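Local coordinates for protein galactose-binding lectin (Arachis hypogaea, PDB 6VAW) that binds D-galactose and galactose-containing ligands as a homotetrameric legume lectin that carries calcium and manganese ions beside its sugar site, at residues F117-D123 / H137-N143; A17-D23 / V43-A49; A159-T164 / V176-D181. All coordinates share one frame; numbering follows the deposited sequence.

Interaction 1 of 3, residues F117-D123 / H137-N143. With MN (manganese (II) ion), chain F; CA (calcium ion), chain G.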
loop_
_atom_site.group_PDB
_atom_site.type_symbol
_atom_site.label_atom_id
_atom_site.label_comp_id
_atom_site.label_asym_id
_atom_site.label_seq_id
_atom_site.Cartn_x
_atom_site.Cartn_y
_atom_site.Cartn_z
ATOM N N PHE A 117 1.057 24.641 -17.514
ATOM C CA PHE A 117 0.922 23.899 -16.266
ATOM C C PHE A 117 -0.505 23.983 -15.747
ATOM O O PHE A 117 -1.265 24.857 -16.147
ATOM C CB PHE A 117 1.900 24.459 -15.176
ATOM C CG PHE A 117 1.584 25.884 -14.764
ATOM C CD1 PHE A 117 2.047 26.965 -15.514
ATOM C CD2 PHE A 117 0.799 26.146 -13.642
ATOM C CE1 PHE A 117 1.698 28.286 -15.173
ATOM C CE2 PHE A 117 0.469 27.464 -13.288
ATOM C CZ PHE A 117 0.914 28.525 -14.061
ATOM N N VAL A 118 -0.814 23.122 -14.789
ATOM C CA VAL A 118 -2.064 23.111 -14.026
ATOM C C VAL A 118 -1.592 23.040 -12.600
ATOM O O VAL A 118 -0.710 22.238 -12.303
ATOM C CB VAL A 118 -3.074 21.984 -14.421
ATOM C CG1 VAL A 118 -4.240 21.898 -13.413
ATOM C CG2 VAL A 118 -3.613 22.214 -15.835
ATOM N N GLY A 119 -2.107 23.903 -11.738
ATOM C CA GLY A 119 -1.634 23.851 -10.361
ATOM C C GLY A 119 -2.554 24.378 -9.294
ATOM O O GLY A 119 -3.593 24.956 -9.585
ATOM N N VAL A 120 -2.147 24.172 -8.046
ATOM C CA VAL A 120 -2.839 24.648 -6.854
ATOM C C VAL A 120 -1.818 25.498 -6.107
ATOM O O VAL A 120 -0.837 24.951 -5.629
ATOM C CB VAL A 120 -3.401 23.485 -5.973
ATOM C CG1 VAL A 120 -4.124 24.023 -4.745
ATOM C CG2 VAL A 120 -4.298 22.522 -6.771
ATOM N N GLU A 121 -2.033 26.819 -6.043
ATOM C CA GLU A 121 -1.105 27.760 -5.402
ATOM C C GLU A 121 -1.543 28.131 -3.997
ATOM O O GLU A 121 -2.736 28.259 -3.709
ATOM C CB GLU A 121 -0.918 29.045 -6.226
ATOM C CG GLU A 121 -2.236 29.764 -6.477
ATOM C CD GLU A 121 -2.019 31.142 -7.049
ATOM O OE1 GLU A 121 -1.499 31.218 -8.177
ATOM O OE2 GLU A 121 -2.409 32.138 -6.404
ATOM N N PHE A 122 -0.540 28.319 -3.133
ATOM C CA PHE A 122 -0.673 28.771 -1.746
ATOM C C PHE A 122 0.096 30.077 -1.736
ATOM O O PHE A 122 1.294 30.099 -1.496
ATOM C CB PHE A 122 -0.114 27.699 -0.794
ATOM C CG PHE A 122 -0.817 26.379 -1.003
ATOM C CD1 PHE A 122 -1.970 26.072 -0.298
ATOM C CD2 PHE A 122 -0.358 25.467 -1.951
ATOM C CE1 PHE A 122 -2.650 24.862 -0.523
ATOM C CE2 PHE A 122 -1.034 24.261 -2.174
ATOM C CZ PHE A 122 -2.181 23.974 -1.469
ATOM N N ASP A 123 -0.586 31.130 -2.159
ATOM C CA ASP A 123 -0.057 32.442 -2.467
ATOM C C ASP A 123 -0.084 33.395 -1.277
ATOM O O ASP A 123 -1.143 33.663 -0.713
ATOM C CB ASP A 123 -0.872 32.999 -3.633
ATOM C CG ASP A 123 -0.197 34.127 -4.350
ATOM O OD1 ASP A 123 0.843 34.625 -3.842
ATOM O OD2 ASP A 123 -0.661 34.493 -5.432
ATOM N N HIS A 137 -4.176 33.489 -0.266
ATOM C CA HIS A 137 -5.221 32.708 -0.906
ATOM C C HIS A 137 -4.698 31.404 -1.468
ATOM O O HIS A 137 -3.500 31.256 -1.728
ATOM C CB HIS A 137 -5.860 33.529 -2.055
ATOM C CG HIS A 137 -4.868 34.066 -3.046
ATOM N ND1 HIS A 137 -4.129 35.227 -2.786
ATOM C CD2 HIS A 137 -4.537 33.604 -4.272
ATOM C CE1 HIS A 137 -3.367 35.409 -3.849
ATOM N NE2 HIS A 137 -3.576 34.463 -4.770
ATOM N N VAL A 138 -5.633 30.492 -1.697
ATOM C CA VAL A 138 -5.396 29.237 -2.398
ATOM C C VAL A 138 -6.041 29.448 -3.753
ATOM O O VAL A 138 -7.158 29.953 -3.824
ATOM C CB VAL A 138 -5.906 27.974 -1.664
ATOM C CG1 VAL A 138 -5.572 26.707 -2.455
ATOM C CG2 VAL A 138 -5.334 27.881 -0.251
ATOM N N GLY A 139 -5.332 29.109 -4.809
ATOM C CA GLY A 139 -5.855 29.306 -6.150
ATOM C C GLY A 139 -5.697 28.095 -7.031
ATOM O O GLY A 139 -4.835 27.261 -6.794
ATOM N N ILE A 140 -6.564 27.985 -8.028
ATOM C CA ILE A 140 -6.484 26.923 -9.021
ATOM C C ILE A 140 -6.058 27.638 -10.290
ATOM O O ILE A 140 -6.712 28.586 -10.715
ATOM C CB ILE A 140 -7.736 26.036 -9.148
ATOM C CG1 ILE A 140 -7.899 25.150 -7.861
ATOM C CG2 ILE A 140 -7.662 25.183 -10.420
ATOM C CD1 ILE A 140 -9.170 24.267 -7.802
ATOM N N ASP A 141 -4.940 27.193 -10.858
ATOM C CA ASP A 141 -4.264 27.820 -12.006
ATOM C C ASP A 141 -4.246 26.947 -13.215
ATOM O O ASP A 141 -3.848 25.802 -13.137
ATOM C CB ASP A 141 -2.815 28.127 -11.656
ATOM C CG ASP A 141 -2.629 29.167 -10.582
ATOM O OD1 ASP A 141 -3.629 29.811 -10.203
ATOM O OD2 ASP A 141 -1.476 29.395 -10.182
ATOM N N VAL A 142 -4.549 27.538 -14.339
ATOM C CA VAL A 142 -4.569 26.842 -15.614
ATOM C C VAL A 142 -3.792 27.695 -16.620
ATOM O O VAL A 142 -4.327 28.662 -17.174
ATOM C CB VAL A 142 -6.010 26.486 -16.116
ATOM C CG1 VAL A 142 -5.953 25.715 -17.433
ATOM C CG2 VAL A 142 -6.789 25.679 -15.064
ATOM N N ASN A 143 -2.501 27.336 -16.811
ATOM C CA ASN A 143 -1.567 27.985 -17.736
ATOM C C ASN A 143 -1.310 29.463 -17.384
ATOM O O ASN A 143 -0.793 30.215 -18.214
ATOM C CB ASN A 143 -2.055 27.856 -19.194
ATOM C CG ASN A 143 -2.079 26.429 -19.697
ATOM O OD1 ASN A 143 -1.256 25.590 -19.335
ATOM N ND2 ASN A 143 -3.037 26.123 -20.545
HETATM MN MN MN F . -2.424 34.255 -6.496
HETATM CA CA CA G . 1.037 36.413 -5.533
HETATM O O HOH W 1 -0.974 33.842 -8.474
HETATM O O HOH W 2 -4.329 34.151 -7.729
HETATM O O HOH W 3 3.106 35.684 -4.847
HETATM O O HOH W 4 1.301 35.358 -7.675
#
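Glu121, Asp123 and His137 meet around a manganese ion where two antiparallel neighbours of the seven-stranded sheet, 117-123 and 137-141, run side by side; this is the metal-bearing pair of the legume lectin fold. From Phe117–Asn143 to Asp123–His137 the backbones are joined by paired N-H...O bonds at every second residue, and at the Phe117 end the Asn143 amide oxygen takes the place of a carbonyl, accepting from Phe117 N. Three side-chain atoms from the two strands reach the manganese: Glu121 OE2, Asp123 OD2 and His137 NE2, each 2.1 Å from the metal. His137 CG stands between its own N and C (chi1 53°), which swings the imidazole toward the opposite strand, and Asp123 CB then lies over one ring face, 3.6 Å from the centroid. His137 ND1 is held by Thr135 O, fixing the ring's rotation. Asp123 bridges the metals: OD1 sits 2.5 Å from calcium while OD2 serves both ions, with Asp132 also binding the two and Tyr125 and Asn127 completing protein ligation of calcium. The other oxygen of Glu121, OE1, accepts from a manganese-bound water and lies just 2.7 Å from Asp141 OD2, the carboxylate planes 81° apart, a closeness consistent with a shared proton. Gly139 faces Glu121 CG, which lies 3.6 Å from Gly139 N. Asp141 OD1 is hydrogen-bonded to Ser147 OG, and Asp141 CB lies 3.7 Å from Phe117 CE2. On the reverse face Val138 packs CG1 on Val120 CG1 and CG2 on Phe122 CD1, both at 3.8 Å. That apolar face looks onto strands 173-179 and 185-191, while within the sheet 117-123 bonds to strand 84-91 and 137-141 to 149-152.

Interaction 2 of 3, residues A17-D23 / V43-A49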
loop_
_atom_site.group_PDB
_atom_site.type_symbol
_atom_site.label_atom_id
_atom_site.label_comp_id
_atom_site.label_asym_id
_atom_site.label_seq_id
_atom_site.Cartn_x
_atom_site.Cartn_y
_atom_site.Cartn_z
ATOM N N ALA A 17 14.189 9.106 -7.253
ATOM C CA ALA A 17 12.738 9.360 -7.485
ATOM C C ALA A 17 12.361 10.840 -7.549
ATOM O O ALA A 17 11.217 11.133 -7.942
ATOM C CB ALA A 17 11.894 8.678 -6.407
ATOM N N ILE A 18 13.281 11.750 -7.129
ATOM C CA ILE A 18 13.069 13.190 -7.092
ATOM C C ILE A 18 14.081 13.975 -7.972
ATOM O O ILE A 18 15.299 13.901 -7.754
ATOM C CB ILE A 18 13.064 13.740 -5.629
ATOM C CG1 ILE A 18 11.976 13.074 -4.746
ATOM C CG2 ILE A 18 12.874 15.284 -5.628
ATOM C CD1 ILE A 18 10.468 13.313 -5.189
ATOM N N ASN A 19 13.557 14.766 -8.937
ATOM C CA ASN A 19 14.329 15.679 -9.778
ATOM C C ASN A 19 14.341 17.030 -9.102
ATOM O O ASN A 19 13.270 17.559 -8.806
ATOM C CB ASN A 19 13.753 15.834 -11.200
ATOM C CG ASN A 19 13.825 14.653 -12.142
ATOM O OD1 ASN A 19 12.973 14.510 -13.024
ATOM N ND2 ASN A 19 14.839 13.804 -12.022
ATOM N N PHE A 20 15.522 17.568 -8.818
ATOM C CA PHE A 20 15.689 18.871 -8.179
ATOM C C PHE A 20 16.028 19.925 -9.240
ATOM O O PHE A 20 16.898 19.700 -10.083
ATOM C CB PHE A 20 16.780 18.805 -7.084
ATOM C CG PHE A 20 16.467 17.841 -5.962
ATOM C CD1 PHE A 20 15.661 18.227 -4.893
ATOM C CD2 PHE A 20 16.966 16.541 -5.977
ATOM C CE1 PHE A 20 15.367 17.330 -3.855
ATOM C CE2 PHE A 20 16.658 15.636 -4.943
ATOM C CZ PHE A 20 15.886 16.049 -3.876
ATOM N N GLN A 21 15.337 21.055 -9.206
ATOM C CA GLN A 21 15.528 22.138 -10.156
ATOM C C GLN A 21 15.764 23.453 -9.433
ATOM O O GLN A 21 15.024 23.798 -8.519
ATOM C CB GLN A 21 14.322 22.290 -11.116
ATOM C CG GLN A 21 13.992 21.042 -11.942
ATOM C CD GLN A 21 12.979 21.315 -13.036
ATOM O OE1 GLN A 21 12.054 22.134 -12.900
ATOM N NE2 GLN A 21 13.091 20.570 -14.117
ATOM N N GLY A 22 16.790 24.179 -9.848
ATOM C CA GLY A 22 17.092 25.465 -9.247
ATOM C C GLY A 22 17.674 25.402 -7.853
ATOM O O GLY A 22 18.512 24.551 -7.561
ATOM N N ASP A 23 17.186 26.289 -6.974
ATOM C CA ASP A 23 17.751 26.560 -5.647
ATOM C C ASP A 23 17.330 25.596 -4.510
ATOM O O ASP A 23 17.642 25.872 -3.352
ATOM C CB ASP A 23 17.422 28.013 -5.253
ATOM C CG ASP A 23 17.982 29.052 -6.230
ATOM O OD1 ASP A 23 19.059 28.804 -6.819
ATOM O OD2 ASP A 23 17.329 30.093 -6.431
ATOM N N VAL A 43 14.308 30.661 -7.209
ATOM C CA VAL A 43 13.303 29.704 -7.683
ATOM C C VAL A 43 13.860 28.304 -7.444
ATOM O O VAL A 43 14.997 28.006 -7.823
ATOM C CB VAL A 43 12.872 29.890 -9.169
ATOM C CG1 VAL A 43 11.913 28.780 -9.604
ATOM C CG2 VAL A 43 12.250 31.255 -9.421
ATOM N N GLY A 44 13.039 27.461 -6.840
ATOM C CA GLY A 44 13.350 26.059 -6.587
ATOM C C GLY A 44 12.132 25.198 -6.852
ATOM O O GLY A 44 11.016 25.596 -6.520
ATOM N N ARG A 45 12.325 24.058 -7.522
ATOM C CA ARG A 45 11.248 23.134 -7.845
ATOM C C ARG A 45 11.710 21.695 -7.637
ATOM O O ARG A 45 12.886 21.386 -7.845
ATOM C CB ARG A 45 10.733 23.315 -9.283
ATOM C CG ARG A 45 10.831 24.729 -9.859
ATOM C CD ARG A 45 9.899 24.963 -11.036
ATOM N NE ARG A 45 10.099 24.024 -12.137
ATOM C CZ ARG A 45 9.470 24.114 -13.304
ATOM N NH1 ARG A 45 8.633 25.122 -13.538
ATOM N NH2 ARG A 45 9.670 23.207 -14.245
ATOM N N VAL A 46 10.789 20.820 -7.200
ATOM C CA VAL A 46 11.014 19.388 -7.055
ATOM C C VAL A 46 9.962 18.683 -7.890
ATOM O O VAL A 46 8.798 19.081 -7.855
ATOM C CB VAL A 46 11.077 18.852 -5.600
ATOM C CG1 VAL A 46 12.245 19.452 -4.850
ATOM C CG2 VAL A 46 9.765 19.064 -4.837
ATOM N N LEU A 47 10.360 17.656 -8.645
ATOM C CA LEU A 47 9.444 16.869 -9.469
ATOM C C LEU A 47 9.595 15.393 -9.173
ATOM O O LEU A 47 10.717 14.939 -8.895
ATOM C CB LEU A 47 9.711 17.087 -10.972
ATOM C CG LEU A 47 9.643 18.511 -11.514
ATOM C CD1 LEU A 47 10.513 18.652 -12.737
ATOM C CD2 LEU A 47 8.220 18.921 -11.828
ATOM N N TYR A 48 8.478 14.639 -9.264
ATOM C CA TYR A 48 8.569 13.193 -9.184
ATOM C C TYR A 48 9.261 12.817 -10.497
ATOM O O TYR A 48 8.863 13.320 -11.544
ATOM C CB TYR A 48 7.201 12.540 -8.960
ATOM C CG TYR A 48 7.308 11.046 -8.816
ATOM C CD1 TYR A 48 7.934 10.476 -7.707
ATOM C CD2 TYR A 48 6.793 10.193 -9.791
ATOM C CE1 TYR A 48 8.021 9.097 -7.558
ATOM C CE2 TYR A 48 6.906 8.807 -9.664
ATOM C CZ TYR A 48 7.519 8.267 -8.546
ATOM O OH TYR A 48 7.589 6.901 -8.396
ATOM N N ALA A 49 10.353 12.092 -10.372
ATOM C CA ALA A 49 11.267 11.856 -11.508
ATOM C C ALA A 49 10.617 11.102 -12.657
ATOM O O ALA A 49 11.110 11.222 -13.758
ATOM C CB ALA A 49 12.498 11.144 -11.028
#
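The edge of the seven-stranded sheet is formed here: strand 18-22 is one of its two outermost strands within the chain and pairs antiparallel with 43-48, Gln21 lying across from Arg45. Gln21 OE1 receives two N-H groups of the arginine, from NE at 2.8 Å and from NH2 at 2.9 Å. The amide and guanidinium planes are 13° apart, and the oxygen lies at the guanidinium edge, near its plane; NE is nearly in line with the C=O, while NH2 is on a lone pair. The arginine chain bends at chi3 (-57°), which turns the side-on NE/NH2 edge to the glutamine. Thr94 ties into the same pair: its O takes Gln21 NE2 and its OG1 is hydrogen-bonded to Arg45 NH2, while Gly107 O takes NH1; together they fix the rotation of both flat groups. Leu47 CD1 packs 3.5 Å from Gln21 NE2. On the opposite face Val46 CG1 lies alongside the Phe20 ring, 3.6 Å from CD1, and Val46 CB is 4.0 Å from Ile18 CG2.

At the Ala17–Ala49 end Ala17 O accepts from Ala49 N at 2.8 Å, the donor standing above the carbonyl plane, and Tyr48 CD1 comes within 3.4 Å of the same oxygen. At the other end the chain turns at Gly22, whose positive phi (72°) suits glycine. Asp23 N donates to Val43 O, and Asp23 OD2, also bonded to Ser42 OG, accepts from Val43 N at 3.2 Å. Met50 of a second subunit packs on Ala17, Tyr48 and Ala49, and Phe6 stacks on Tyr48. Along its other edge 43-48 is hydrogen-bonded to strand 201-209. Such is an antiparallel edge pair of the legume lectin beta sandwich, Ile18, Phe20, Val46 and Tyr48 on one face, Asn19, Gln21, Arg45 and Leu47 on the other.

Interaction 3 of 3, residues A159-T164 / V176-D181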
loop_
_atom_site.group_PDB
_atom_site.type_symbol
_atom_site.label_atom_id
_atom_site.label_comp_id
_atom_site.label_asym_id
_atom_site.label_seq_id
_atom_site.Cartn_x
_atom_site.Cartn_y
_atom_site.Cartn_z
ATOM N N ALA A 159 3.633 27.188 10.771
ATOM C CA ALA A 159 2.567 26.210 10.883
ATOM C C ALA A 159 2.665 25.126 9.811
ATOM O O ALA A 159 2.909 25.432 8.641
ATOM C CB ALA A 159 1.209 26.893 10.797
ATOM N N VAL A 160 2.474 23.857 10.210
ATOM C CA VAL A 160 2.461 22.743 9.278
ATOM C C VAL A 160 1.053 22.696 8.671
ATOM O O VAL A 160 0.064 22.648 9.407
ATOM C CB VAL A 160 2.888 21.399 9.916
ATOM C CG1 VAL A 160 2.759 20.253 8.921
ATOM C CG2 VAL A 160 4.310 21.477 10.443
ATOM N N VAL A 161 0.973 22.773 7.338
ATOM C CA VAL A 161 -0.288 22.759 6.590
ATOM C C VAL A 161 -0.421 21.396 5.870
ATOM O O VAL A 161 0.543 20.926 5.265
ATOM C CB VAL A 161 -0.367 23.960 5.602
ATOM C CG1 VAL A 161 -1.677 23.933 4.817
ATOM C CG2 VAL A 161 -0.203 25.299 6.323
ATOM N N LYS A 162 -1.603 20.765 5.972
ATOM C CA LYS A 162 -1.935 19.497 5.319
ATOM C C LYS A 162 -2.885 19.772 4.155
ATOM O O LYS A 162 -3.821 20.570 4.283
ATOM C CB LYS A 162 -2.561 18.486 6.308
ATOM C CG LYS A 162 -1.614 18.071 7.415
ATOM C CD LYS A 162 -2.148 16.967 8.290
ATOM C CE LYS A 162 -1.094 16.581 9.294
ATOM N NZ LYS A 162 -0.851 17.628 10.336
ATOM N N VAL A 163 -2.619 19.150 3.012
ATOM C CA VAL A 163 -3.437 19.328 1.808
ATOM C C VAL A 163 -3.804 17.954 1.246
ATOM O O VAL A 163 -2.969 17.054 1.196
ATOM C CB VAL A 163 -2.745 20.216 0.726
ATOM C CG1 VAL A 163 -3.691 20.485 -0.458
ATOM C CG2 VAL A 163 -2.232 21.540 1.319
ATOM N N THR A 164 -5.039 17.820 0.792
ATOM C CA THR A 164 -5.535 16.639 0.126
ATOM C C THR A 164 -6.156 17.132 -1.167
ATOM O O THR A 164 -6.894 18.110 -1.168
ATOM C CB THR A 164 -6.502 15.853 1.030
ATOM O OG1 THR A 164 -5.750 15.217 2.053
ATOM C CG2 THR A 164 -7.251 14.766 0.273
ATOM N N VAL A 176 -9.791 20.408 -3.690
ATOM C CA VAL A 176 -8.677 20.683 -2.764
ATOM C C VAL A 176 -9.216 20.964 -1.358
ATOM O O VAL A 176 -10.111 21.802 -1.202
ATOM C CB VAL A 176 -7.827 21.888 -3.270
ATOM C CG1 VAL A 176 -6.627 22.157 -2.357
ATOM C CG2 VAL A 176 -7.381 21.706 -4.714
ATOM N N ALA A 177 -8.643 20.298 -0.352
ATOM C CA ALA A 177 -8.970 20.536 1.059
ATOM C C ALA A 177 -7.662 20.847 1.775
ATOM O O ALA A 177 -6.733 20.040 1.724
ATOM C CB ALA A 177 -9.691 19.344 1.694
ATOM N N VAL A 178 -7.609 22.013 2.415
ATOM C CA VAL A 178 -6.445 22.530 3.137
ATOM C C VAL A 178 -6.753 22.605 4.625
ATOM O O VAL A 178 -7.682 23.316 5.018
ATOM C CB VAL A 178 -6.048 23.916 2.569
ATOM C CG1 VAL A 178 -4.742 24.403 3.164
ATOM C CG2 VAL A 178 -5.990 23.893 1.046
ATOM N N THR A 179 -5.996 21.864 5.445
ATOM C CA THR A 179 -6.184 21.801 6.896
ATOM C C THR A 179 -5.141 22.662 7.579
ATOM O O THR A 179 -3.954 22.353 7.509
ATOM C CB THR A 179 -6.144 20.337 7.412
ATOM O OG1 THR A 179 -7.088 19.544 6.695
ATOM C CG2 THR A 179 -6.460 20.230 8.889
ATOM N N ASN A 180 -5.593 23.707 8.284
ATOM C CA ASN A 180 -4.707 24.624 9.012
ATOM C C ASN A 180 -4.426 24.137 10.448
ATOM O O ASN A 180 -5.006 23.147 10.915
ATOM C CB ASN A 180 -5.296 26.036 9.034
ATOM C CG ASN A 180 -5.546 26.585 7.660
ATOM O OD1 ASN A 180 -4.628 27.082 6.996
ATOM N ND2 ASN A 180 -6.790 26.448 7.186
ATOM N N ASP A 181 -3.513 24.866 11.125
ATOM C CA ASP A 181 -3.010 24.684 12.486
ATOM C C ASP A 181 -4.129 24.844 13.512
ATOM O O ASP A 181 -4.190 24.061 14.458
ATOM C CB ASP A 181 -1.889 25.740 12.739
ATOM C CG ASP A 181 -1.033 25.529 13.964
ATOM O OD1 ASP A 181 -0.506 24.404 14.135
ATOM O OD2 ASP A 181 -0.809 26.510 14.702
HETATM O O HOH W 5 -2.389 21.255 9.399
HETATM O O HOH W 6 1.765 23.501 12.884
HETATM O O HOH W 7 -6.233 18.527 4.317
#
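Val161 reaches across to Val178 with CG1, which lies 3.5 Å from Val178 CG1, the two branches crossing at a slant; both CG1 atoms stand opposite their own backbone N (chi1 180° and -173°), which brings them together. A second diagonal contact sets Val163, directly across from Val178, with its CG1 3.9 Å from Val176 CG1. These valines form one face of a beta hairpin, strands 159-168 and 173-179, in the larger sheet of the legume lectin sandwich. Val163 and Val178 meet Phe122 of strand 117-123 and Val176 meets its Val120, while Val161 packs on Phe71 and Trp153. The backbones are joined by Lys162–Thr179 and Thr164–Ala177 pairs, the shortest bond being Thr179 N to Lys162 O at 2.8 Å. On the other face, Lys162 CB and Thr179 CB sit 4.2 Å apart, and a water joins Thr179 OG1 to Ala177 O, with a weak bond to Lys162 O. Toward Ala159 the strands part, and a second water bridges Val160 O and Thr179 O. On a third subunit, Thr164 packs against that subunit's own Thr164, Ala177 against its Ile166 and Thr179 against its Leu66.

Overall arrangement
Interactions 1 and 2 belong to the same seven-stranded sheet, 1 in its interior and 2 at its outer edge, their centres about 18 Å apart and not touching. Interaction 3 lies in the other sheet and meets interaction 1 directly: Phe122 and Val120 pack against Val163, Val176 and Val178, so the two share the apolar middle of the sandwich. The chemistry follows the place. Interaction 1 turns one face to metal ions and carboxylates, interaction 2 uses a neutral amide and a guanidinium next to a loop, and interaction 3 gives its outward face partly to waters and partly to a neighbouring subunit. Interactions 2 and 3 contact different neighbouring subunits, whereas 1 touches none.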